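Local coordinates for protein putative tryptophan halogenase (PDB 6Y1W) that probably halogenates an aromatic substrate with the help of reduced FAD, in the manner of flavin-dependent tryptophan halogenases, at residues F426-R431 and I454-H460; G258-T262 and H492-L496; E77-A82 and Y499-P503. All blocks are in the same frame, centred on the assembly; numbering follows the deposited sequence.

Contact 1 (F426-R431 and I454-H460); sequences FRQSGR and IVPRHHH
Pro456 lays CG over one face of the Phe426 ring, 3.6 Å from CE2, in a CH-pi contact that packs the loop after helix 442-451 on helix 417-429 of the tryptophan-halogenase fold. Gly430, the first residue to leave helical geometry, has positive phi and turns the chain. At the ring edge Ile454 CG2 stands 3.8 Å from Phe426 CD2. Beside this apolar patch the backbones join, Arg457 N donating to Arg427 O at 2.8 Å.

Further out the arginines take over. Arg427 and Gln428 each have two conformers, so their side-chain bonds are doubtful in detail and the close approach of the two guanidinium groups more so. In the copy described, Arg457 grips Gln428 side-on: NE and NH2 both converge on Gln428 OE1, the NH2 in the carbonyl plane and the NE tilted 32° from it. Arg427, bent at chi2 (68°), turns NH1 back to Val455 O, which lies in the guanidinium plane.

Met449 and Leu450 of helix 442-451 back the Phe426 ring, while Arg431 NH1 forms a salt bridge with Asp373 of the second subunit and Ser429 OG hydrogen-bonds to the same carboxylate. Gly430 N hydrogen-bonds to Phe426 O at 2.9 Å, and Pro456 CB lies 3.6 Å from Phe426 O.

Contact 2 (G258-T262 and H492-L496); sequences GAPVT and HAEFL
With chi1 at -168°, His492 carries CG anti to its backbone N, and the imidazole reaches from the first turn of helix 492-499 toward the carbonyls of Pro260 and Val261. Thr262 has chi1 near 50°, a rotation that sends OG1 to the Ala145 carbonyl and leaves CG2 to lie over the imidazole. The methyl makes a CH-pi contact, 3.7 Å from CG2 of Thr262 to the centroid of the His492 ring. Leu496, one helical turn on, brings CD1 to the opposite face, offset toward the rim, so the imidazole is sandwiched between two aliphatic groups.

The polar edge fixes how the ring is turned. His492 ND1 donates to Pro260 O at 3.0 Å, approaching from above the carbonyl plane, and more weakly to Val261 O at 3.2 Å. Its other nitrogen, NE2, is hydrogen-bonded to Phe88 N, which suggests a neutral ring with the proton on ND1. Beside the histidine the contact is apolar: Pro260 CG rests 3.8 Å from Leu496 CD1, and Ala493 CB faces Pro260 CD at 4.2 Å.

A histidine thus clips the start of a helix to an irregular loop. That loop joins strand 248-254 to strand 263-268 and packs on Pro278 of strand 272-278, while strand 87-89 meets His492 and Leu496 through Thr87.

Contact 3 (E77-A82 and Y499-P503); sequences EAQFMA and YCPAP
Met81 CB and Cys500 CB meet at 3.8 Å in the apolar centre, where the cysteine, first residue to leave helix 492-499, turns its side chain toward helix 77-83. Cys500 SG sits within van der Waals range of both CB and CE of Met81. Next to it Ala78 lays its methyl over one face of the Tyr499 ring, a CH-pi contact with CB 4.1 Å from the ring centroid and 18° off the normal. Met81 SD comes instead to the ring edge, 4.3 Å from Tyr499 CE2. Farther along, Ala502 CB touches Ala82 O at 3.3 Å, continuing the close packing of small residues.

The polar edge lies at the start of the helix. Glu77 is extended, CG anti to the backbone N (chi1 178°), which carries its carboxylate to Tyr499 OH; the hydroxyl donates to OE1 at 2.6 Å, on the anti lone pair, with carboxylate and ring planes 80° apart. His153 also hydrogen-bonds to OE1, and the hydroxyls of Tyr161 and Tyr163 to OE2, so four partners hold the acid. A water accepts from Ala78 N, a first-turn amide, and donates to Tyr499 OH at 3.2 Å.

Gln280 brackets the departing chain, hydrogen-bonding through NE2 to Cys500 O and through OE1 to Ala502 N. The pattern is that of a C-terminal tail laid as an irregular strip along a short helix of the halogenase fold.

How the contacts relate
Contacts 2 and 3 form one continuous region: their centres are about 13 Å apart, and Leu496 O touches Pro501 CD at 3.3 Å where helix 492-499 gives way to the tail. Together they fasten the C-terminal part of the chain to two sequence-distant pieces of the fold. Both lie near the predicted active-site Lys89, whose side chain is about 7 Å from that of Thr262 and about 8 Å from that of Met81. Contact 1 stands apart, its centre about 37 Å from that of contact 2 and about 44 Å from that of contact 3. It belongs to the subunit interface, far from Lys89 and the predicted FAD-binding residues.

Contact 1 (F426-R431 and I454-H460)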
loop_
_atom_site.group_PDB
_atom_site.type_symbol
_atom_site.label_atom_id
_atom_site.label_comp_id
_atom_site.label_asym_id
_atom_site.label_seq_id
_atom_site.Cartn_x
_atom_site.Cartn_y
_atom_site.Cartn_z
ATOM N N PHE A 426 -18.300 2.596 6.692
ATOM C CA PHE A 426 -19.099 3.178 5.627
ATOM C C PHE A 426 -20.494 3.560 6.146
ATOM O O PHE A 426 -21.000 4.627 5.819
ATOM C CB PHE A 426 -19.202 2.201 4.447
ATOM C CG PHE A 426 -19.740 2.835 3.199
ATOM C CD1 PHE A 426 -19.012 3.808 2.530
ATOM C CD2 PHE A 426 -21.024 2.534 2.760
ATOM C CE1 PHE A 426 -19.533 4.443 1.365
ATOM C CE2 PHE A 426 -21.556 3.150 1.608
ATOM C CZ PHE A 426 -20.791 4.107 0.909
ATOM N N ARG A 427 -21.123 2.680 6.924
ATOM C CA ARG A 427 -22.460 2.976 7.435
ATOM C C ARG A 427 -22.461 4.225 8.317
ATOM O O ARG A 427 -23.420 5.012 8.296
ATOM C CB ARG A 427 -23.004 1.763 8.193
ATOM C CG ARG A 427 -24.238 2.052 9.042
ATOM C CD ARG A 427 -25.435 2.375 8.176
ATOM N NE ARG A 427 -26.691 2.185 8.900
ATOM C CZ ARG A 427 -27.828 2.822 8.633
ATOM N NH1 ARG A 427 -27.904 3.705 7.646
ATOM N NH2 ARG A 427 -28.908 2.561 9.360
ATOM N N GLN A 428 -21.396 4.455 9.089
ATOM C CA GLN A 428 -21.459 5.582 10.016
ATOM C C GLN A 428 -21.094 6.896 9.339
ATOM O O GLN A 428 -21.757 7.911 9.573
ATOM C CB GLN A 428 -20.557 5.320 11.217
ATOM C CG GLN A 428 -21.072 4.192 12.091
ATOM C CD GLN A 428 -22.517 4.381 12.505
ATOM O OE1 GLN A 428 -23.384 3.607 12.131
ATOM N NE2 GLN A 428 -22.770 5.400 13.299
ATOM N N SER A 429 -20.046 6.905 8.493
ATOM C CA SER A 429 -19.456 8.134 7.998
ATOM C C SER A 429 -19.194 8.160 6.500
ATOM O O SER A 429 -18.591 9.117 6.021
ATOM C CB SER A 429 -18.126 8.401 8.725
ATOM O OG SER A 429 -17.285 7.261 8.645
ATOM N N GLY A 430 -19.601 7.133 5.756
ATOM C CA GLY A 430 -19.361 7.110 4.317
ATOM C C GLY A 430 -17.922 6.893 3.911
ATOM O O GLY A 430 -17.564 7.132 2.755
ATOM N N ARG A 431 -17.094 6.418 4.823
ATOM C CA ARG A 431 -15.656 6.319 4.595
ATOM C C ARG A 431 -15.227 4.921 4.185
ATOM O O ARG A 431 -15.812 3.917 4.612
ATOM C CB ARG A 431 -14.895 6.762 5.848
ATOM C CG ARG A 431 -15.220 8.236 6.141
ATOM C CD ARG A 431 -14.228 8.874 7.128
ATOM N NE ARG A 431 -14.924 9.493 8.257
ATOM C CZ ARG A 431 -15.261 10.780 8.350
ATOM N NH1 ARG A 431 -15.888 11.197 9.440
ATOM N NH2 ARG A 431 -14.951 11.658 7.384
ATOM N N ILE A 454 -26.120 -0.296 1.897
ATOM C CA ILE A 454 -25.568 0.340 3.089
ATOM C C ILE A 454 -25.691 1.849 2.903
ATOM O O ILE A 454 -25.157 2.414 1.946
ATOM C CB ILE A 454 -24.108 -0.077 3.314
ATOM C CG1 ILE A 454 -23.960 -1.606 3.267
ATOM C CG2 ILE A 454 -23.601 0.493 4.643
ATOM C CD1 ILE A 454 -24.809 -2.388 4.285
ATOM N N VAL A 455 -26.407 2.507 3.812
ATOM C CA VAL A 455 -26.716 3.922 3.649
ATOM C C VAL A 455 -25.917 4.720 4.672
ATOM O O VAL A 455 -26.219 4.649 5.868
ATOM C CB VAL A 455 -28.218 4.191 3.829
ATOM C CG1 VAL A 455 -28.505 5.642 3.502
ATOM C CG2 VAL A 455 -29.032 3.239 2.961
ATOM N N PRO A 456 -24.940 5.520 4.254
ATOM C CA PRO A 456 -24.157 6.306 5.220
ATOM C C PRO A 456 -25.040 7.248 6.025
ATOM O O PRO A 456 -25.917 7.927 5.478
ATOM C CB PRO A 456 -23.181 7.076 4.342
ATOM C CG PRO A 456 -22.986 6.113 3.145
ATOM C CD PRO A 456 -24.348 5.559 2.904
ATOM N N ARG A 457 -24.814 7.258 7.334
ATOM C CA ARG A 457 -25.554 8.157 8.222
ATOM C C ARG A 457 -25.016 9.578 8.196
ATOM O O ARG A 457 -25.760 10.513 8.499
ATOM C CB ARG A 457 -25.523 7.638 9.658
ATOM C CG ARG A 457 -26.157 6.276 9.856
ATOM C CD ARG A 457 -26.262 5.959 11.330
ATOM N NE ARG A 457 -25.667 4.673 11.660
ATOM C CZ ARG A 457 -26.369 3.557 11.827
ATOM N NH1 ARG A 457 -27.691 3.581 11.699
ATOM N NH2 ARG A 457 -25.748 2.422 12.124
ATOM N N HIS A 458 -23.751 9.748 7.823
ATOM C CA HIS A 458 -23.079 11.030 7.763
ATOM C C HIS A 458 -22.140 11.010 6.580
ATOM O O HIS A 458 -21.891 9.962 5.990
ATOM C CB HIS A 458 -22.291 11.298 9.056
ATOM C CG HIS A 458 -23.165 11.367 10.263
ATOM N ND1 HIS A 458 -23.854 12.511 10.613
ATOM C CD2 HIS A 458 -23.519 10.417 11.163
ATOM C CE1 HIS A 458 -24.573 12.267 11.698
ATOM N NE2 HIS A 458 -24.382 11.010 12.054
ATOM N N HIS A 459 -21.710 12.190 6.176
ATOM C CA HIS A 459 -20.657 12.343 5.180
ATOM C C HIS A 459 -19.621 13.332 5.692
ATOM O O HIS A 459 -19.816 14.002 6.716
ATOM C CB HIS A 459 -21.227 12.822 3.845
ATOM C CG HIS A 459 -21.906 14.151 3.936
ATOM N ND1 HIS A 459 -23.277 14.287 3.969
ATOM C CD2 HIS A 459 -21.400 15.405 3.991
ATOM C CE1 HIS A 459 -23.585 15.567 4.058
ATOM N NE2 HIS A 459 -22.469 16.265 4.085
ATOM N N HIS A 460 -18.520 13.440 4.947
ATOM C CA HIS A 460 -17.434 14.323 5.355
ATOM C C HIS A 460 -17.937 15.764 5.385
ATOM O O HIS A 460 -18.540 16.234 4.410
ATOM C CB HIS A 460 -16.256 14.181 4.387
ATOM C CG HIS A 460 -14.972 14.752 4.898
ATOM N ND1 HIS A 460 -14.827 16.082 5.205
ATOM C CD2 HIS A 460 -13.761 14.176 5.126
ATOM C CE1 HIS A 460 -13.586 16.316 5.602
ATOM N NE2 HIS A 460 -12.921 15.174 5.563
#

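Contact 2 (G258-T262 and H492-L496)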
loop_
_atom_site.group_PDB
_atom_site.type_symbol
_atom_site.label_atom_id
_atom_site.label_comp_id
_atom_site.label_asym_id
_atom_site.label_seq_id
_atom_site.Cartn_x
_atom_site.Cartn_y
_atom_site.Cartn_z
ATOM N N GLY A 258 -27.027 -11.795 -29.790
ATOM C CA GLY A 258 -26.894 -10.377 -30.051
ATOM C C GLY A 258 -25.448 -9.985 -29.870
ATOM O O GLY A 258 -24.577 -10.822 -29.607
ATOM N N ALA A 259 -25.199 -8.693 -30.023
ATOM C CA ALA A 259 -23.858 -8.181 -29.881
ATOM C C ALA A 259 -23.359 -8.423 -28.456
ATOM O O ALA A 259 -24.135 -8.412 -27.495
ATOM C CB ALA A 259 -23.833 -6.688 -30.211
ATOM N N PRO A 260 -22.059 -8.650 -28.296
ATOM C CA PRO A 260 -21.530 -8.930 -26.953
ATOM C C PRO A 260 -21.570 -7.685 -26.073
ATOM O O PRO A 260 -21.054 -6.629 -26.441
ATOM C CB PRO A 260 -20.086 -9.375 -27.226
ATOM C CG PRO A 260 -19.738 -8.672 -28.556
ATOM C CD PRO A 260 -21.032 -8.735 -29.342
ATOM N N VAL A 261 -22.162 -7.833 -24.877
ATOM C CA VAL A 261 -22.113 -6.744 -23.897
ATOM C C VAL A 261 -20.696 -6.578 -23.351
ATOM O O VAL A 261 -19.792 -7.378 -23.646
ATOM C CB VAL A 261 -23.113 -6.979 -22.753
ATOM C CG1 VAL A 261 -24.593 -7.012 -23.283
ATOM C CG2 VAL A 261 -22.781 -8.267 -21.931
ATOM N N THR A 262 -20.475 -5.493 -22.600
ATOM C CA THR A 262 -19.159 -5.172 -22.050
ATOM C C THR A 262 -19.051 -5.502 -20.563
ATOM O O THR A 262 -18.067 -5.111 -19.927
ATOM C CB THR A 262 -18.818 -3.693 -22.242
ATOM O OG1 THR A 262 -19.906 -2.898 -21.775
ATOM C CG2 THR A 262 -18.523 -3.357 -23.772
ATOM N N HIS A 492 -19.129 -2.072 -28.905
ATOM C CA HIS A 492 -18.152 -3.125 -28.588
ATOM C C HIS A 492 -17.838 -3.992 -29.805
ATOM O O HIS A 492 -16.676 -4.313 -30.081
ATOM C CB HIS A 492 -18.739 -3.989 -27.465
ATOM C CG HIS A 492 -17.769 -4.941 -26.822
ATOM N ND1 HIS A 492 -18.201 -5.950 -25.985
ATOM C CD2 HIS A 492 -16.417 -5.006 -26.831
ATOM C CE1 HIS A 492 -17.150 -6.629 -25.548
ATOM N NE2 HIS A 492 -16.055 -6.063 -26.022
ATOM N N ALA A 493 -18.875 -4.427 -30.494
ATOM C CA ALA A 493 -18.704 -5.338 -31.620
ATOM C C ALA A 493 -17.908 -4.687 -32.735
ATOM O O ALA A 493 -17.094 -5.349 -33.382
ATOM C CB ALA A 493 -20.066 -5.775 -32.156
ATOM N N GLU A 494 -18.127 -3.388 -32.975
ATOM C CA GLU A 494 -17.352 -2.712 -34.009
ATOM C C GLU A 494 -15.884 -2.631 -33.621
ATOM O O GLU A 494 -14.992 -2.839 -34.458
ATOM C CB GLU A 494 -17.925 -1.318 -34.263
ATOM C CG GLU A 494 -19.120 -1.365 -35.185
ATOM C CD GLU A 494 -19.851 -0.048 -35.263
ATOM O OE1 GLU A 494 -21.090 -0.080 -35.473
ATOM O OE2 GLU A 494 -19.179 1.006 -35.126
ATOM N N PHE A 495 -15.604 -2.359 -32.347
ATOM C CA PHE A 495 -14.220 -2.303 -31.929
ATOM C C PHE A 495 -13.554 -3.674 -32.037
ATOM O O PHE A 495 -12.432 -3.782 -32.530
ATOM C CB PHE A 495 -14.114 -1.742 -30.501
ATOM C CG PHE A 495 -12.711 -1.429 -30.130
ATOM C CD1 PHE A 495 -12.092 -0.276 -30.631
ATOM C CD2 PHE A 495 -11.972 -2.305 -29.360
ATOM C CE1 PHE A 495 -10.750 -0.008 -30.330
ATOM C CE2 PHE A 495 -10.643 -2.048 -29.066
ATOM C CZ PHE A 495 -10.020 -0.892 -29.550
ATOM N N LEU A 496 -14.243 -4.737 -31.598
ATOM C CA LEU A 496 -13.672 -6.078 -31.697
ATOM C C LEU A 496 -13.340 -6.441 -33.144
ATOM O O LEU A 496 -12.275 -6.986 -33.434
ATOM C CB LEU A 496 -14.643 -7.102 -31.120
ATOM C CG LEU A 496 -14.939 -6.958 -29.611
ATOM C CD1 LEU A 496 -16.137 -7.824 -29.261
ATOM C CD2 LEU A 496 -13.682 -7.456 -28.838
#

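Contact 3 (E77-A82 and Y499-P503)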
loop_
_atom_site.group_PDB
_atom_site.type_symbol
_atom_site.label_atom_id
_atom_site.label_comp_id
_atom_site.label_asym_id
_atom_site.label_seq_id
_atom_site.Cartn_x
_atom_site.Cartn_y
_atom_site.Cartn_z
ATOM N N GLU A 77 -1.666 -7.736 -26.863
ATOM C CA GLU A 77 -3.064 -7.855 -26.439
ATOM C C GLU A 77 -3.975 -8.311 -27.573
ATOM O O GLU A 77 -4.764 -9.252 -27.401
ATOM C CB GLU A 77 -3.550 -6.530 -25.875
ATOM C CG GLU A 77 -5.009 -6.601 -25.479
ATOM C CD GLU A 77 -5.511 -5.288 -24.923
ATOM O OE1 GLU A 77 -5.717 -4.356 -25.726
ATOM O OE2 GLU A 77 -5.646 -5.195 -23.667
ATOM N N ALA A 78 -3.866 -7.695 -28.766
ATOM C CA ALA A 78 -4.773 -8.093 -29.843
ATOM C C ALA A 78 -4.554 -9.556 -30.260
ATOM O O ALA A 78 -5.522 -10.268 -30.553
ATOM C CB ALA A 78 -4.635 -7.138 -31.043
ATOM N N GLN A 79 -3.298 -10.027 -30.281
ATOM C CA GLN A 79 -3.020 -11.413 -30.652
ATOM C C GLN A 79 -3.588 -12.379 -29.623
ATOM O O GLN A 79 -4.256 -13.365 -29.968
ATOM C CB GLN A 79 -1.505 -11.579 -30.802
ATOM C CG GLN A 79 -0.964 -12.953 -31.009
ATOM C CD GLN A 79 0.557 -12.941 -30.784
ATOM O OE1 GLN A 79 1.105 -13.803 -30.106
ATOM N NE2 GLN A 79 1.223 -11.918 -31.314
ATOM N N PHE A 80 -3.365 -12.068 -28.337
ATOM C CA PHE A 80 -3.927 -12.869 -27.256
ATOM C C PHE A 80 -5.459 -12.921 -27.339
ATOM O O PHE A 80 -6.056 -13.987 -27.190
ATOM C CB PHE A 80 -3.445 -12.276 -25.914
ATOM C CG PHE A 80 -4.489 -12.322 -24.828
ATOM C CD1 PHE A 80 -4.888 -13.563 -24.289
ATOM C CD2 PHE A 80 -5.073 -11.156 -24.360
ATOM C CE1 PHE A 80 -5.866 -13.625 -23.301
ATOM C CE2 PHE A 80 -6.058 -11.209 -23.363
ATOM C CZ PHE A 80 -6.461 -12.426 -22.863
ATOM N N MET A 81 -6.117 -11.766 -27.570
ATOM C CA MET A 81 -7.583 -11.742 -27.577
ATOM C C MET A 81 -8.153 -12.526 -28.760
ATOM O O MET A 81 -9.120 -13.294 -28.618
ATOM C CB MET A 81 -8.075 -10.297 -27.602
ATOM C CG MET A 81 -7.846 -9.570 -26.276
ATOM S SD MET A 81 -8.629 -7.947 -26.239
ATOM C CE MET A 81 -10.396 -8.395 -26.112
ATOM N N ALA A 82 -7.567 -12.344 -29.944
ATOM C CA ALA A 82 -8.048 -13.091 -31.099
ATOM C C ALA A 82 -7.857 -14.586 -30.902
ATOM O O ALA A 82 -8.700 -15.379 -31.324
ATOM C CB ALA A 82 -7.292 -12.653 -32.354
ATOM N N TYR A 499 -10.155 -4.602 -34.037
ATOM C CA TYR A 499 -8.963 -4.669 -33.197
ATOM C C TYR A 499 -8.459 -6.090 -32.989
ATOM O O TYR A 499 -7.252 -6.327 -33.022
ATOM C CB TYR A 499 -9.263 -4.038 -31.832
ATOM C CG TYR A 499 -8.090 -4.026 -30.867
ATOM C CD1 TYR A 499 -7.015 -3.152 -31.044
ATOM C CD2 TYR A 499 -8.073 -4.884 -29.749
ATOM C CE1 TYR A 499 -5.945 -3.152 -30.155
ATOM C CE2 TYR A 499 -7.036 -4.880 -28.862
ATOM C CZ TYR A 499 -5.964 -4.020 -29.049
ATOM O OH TYR A 499 -4.935 -4.009 -28.149
ATOM N N CYS A 500 -9.361 -7.040 -32.792
ATOM C CA CYS A 500 -8.920 -8.364 -32.418
ATOM C C CYS A 500 -9.905 -9.425 -32.868
ATOM O O CYS A 500 -10.270 -10.283 -32.070
ATOM C CB CYS A 500 -8.703 -8.409 -30.892
ATOM S SG CYS A 500 -10.190 -8.002 -29.938
ATOM N N PRO A 501 -10.335 -9.431 -34.136
ATOM C CA PRO A 501 -11.339 -10.417 -34.568
ATOM C C PRO A 501 -10.835 -11.854 -34.479
ATOM O O PRO A 501 -9.736 -12.199 -34.950
ATOM C CB PRO A 501 -11.640 -10.001 -36.021
ATOM C CG PRO A 501 -10.426 -9.289 -36.462
ATOM C CD PRO A 501 -9.948 -8.527 -35.245
ATOM N N ALA A 502 -11.631 -12.697 -33.789
ATOM C CA ALA A 502 -11.410 -14.126 -33.666
ATOM C C ALA A 502 -12.239 -14.847 -34.719
ATOM O O ALA A 502 -13.358 -14.429 -35.015
ATOM C CB ALA A 502 -11.823 -14.654 -32.282
ATOM N N PRO A 503 -11.724 -15.941 -35.262
ATOM C CA PRO A 503 -12.500 -16.691 -36.262
ATOM C C PRO A 503 -13.717 -17.375 -35.643
ATOM O O PRO A 503 -13.635 -17.993 -34.579
ATOM C CB PRO A 503 -11.491 -17.724 -36.783
ATOM C CG PRO A 503 -10.532 -17.917 -35.655
ATOM C CD PRO A 503 -10.414 -16.554 -34.981
HETATM O O HOH W 1 -2.235 -5.331 -29.350
#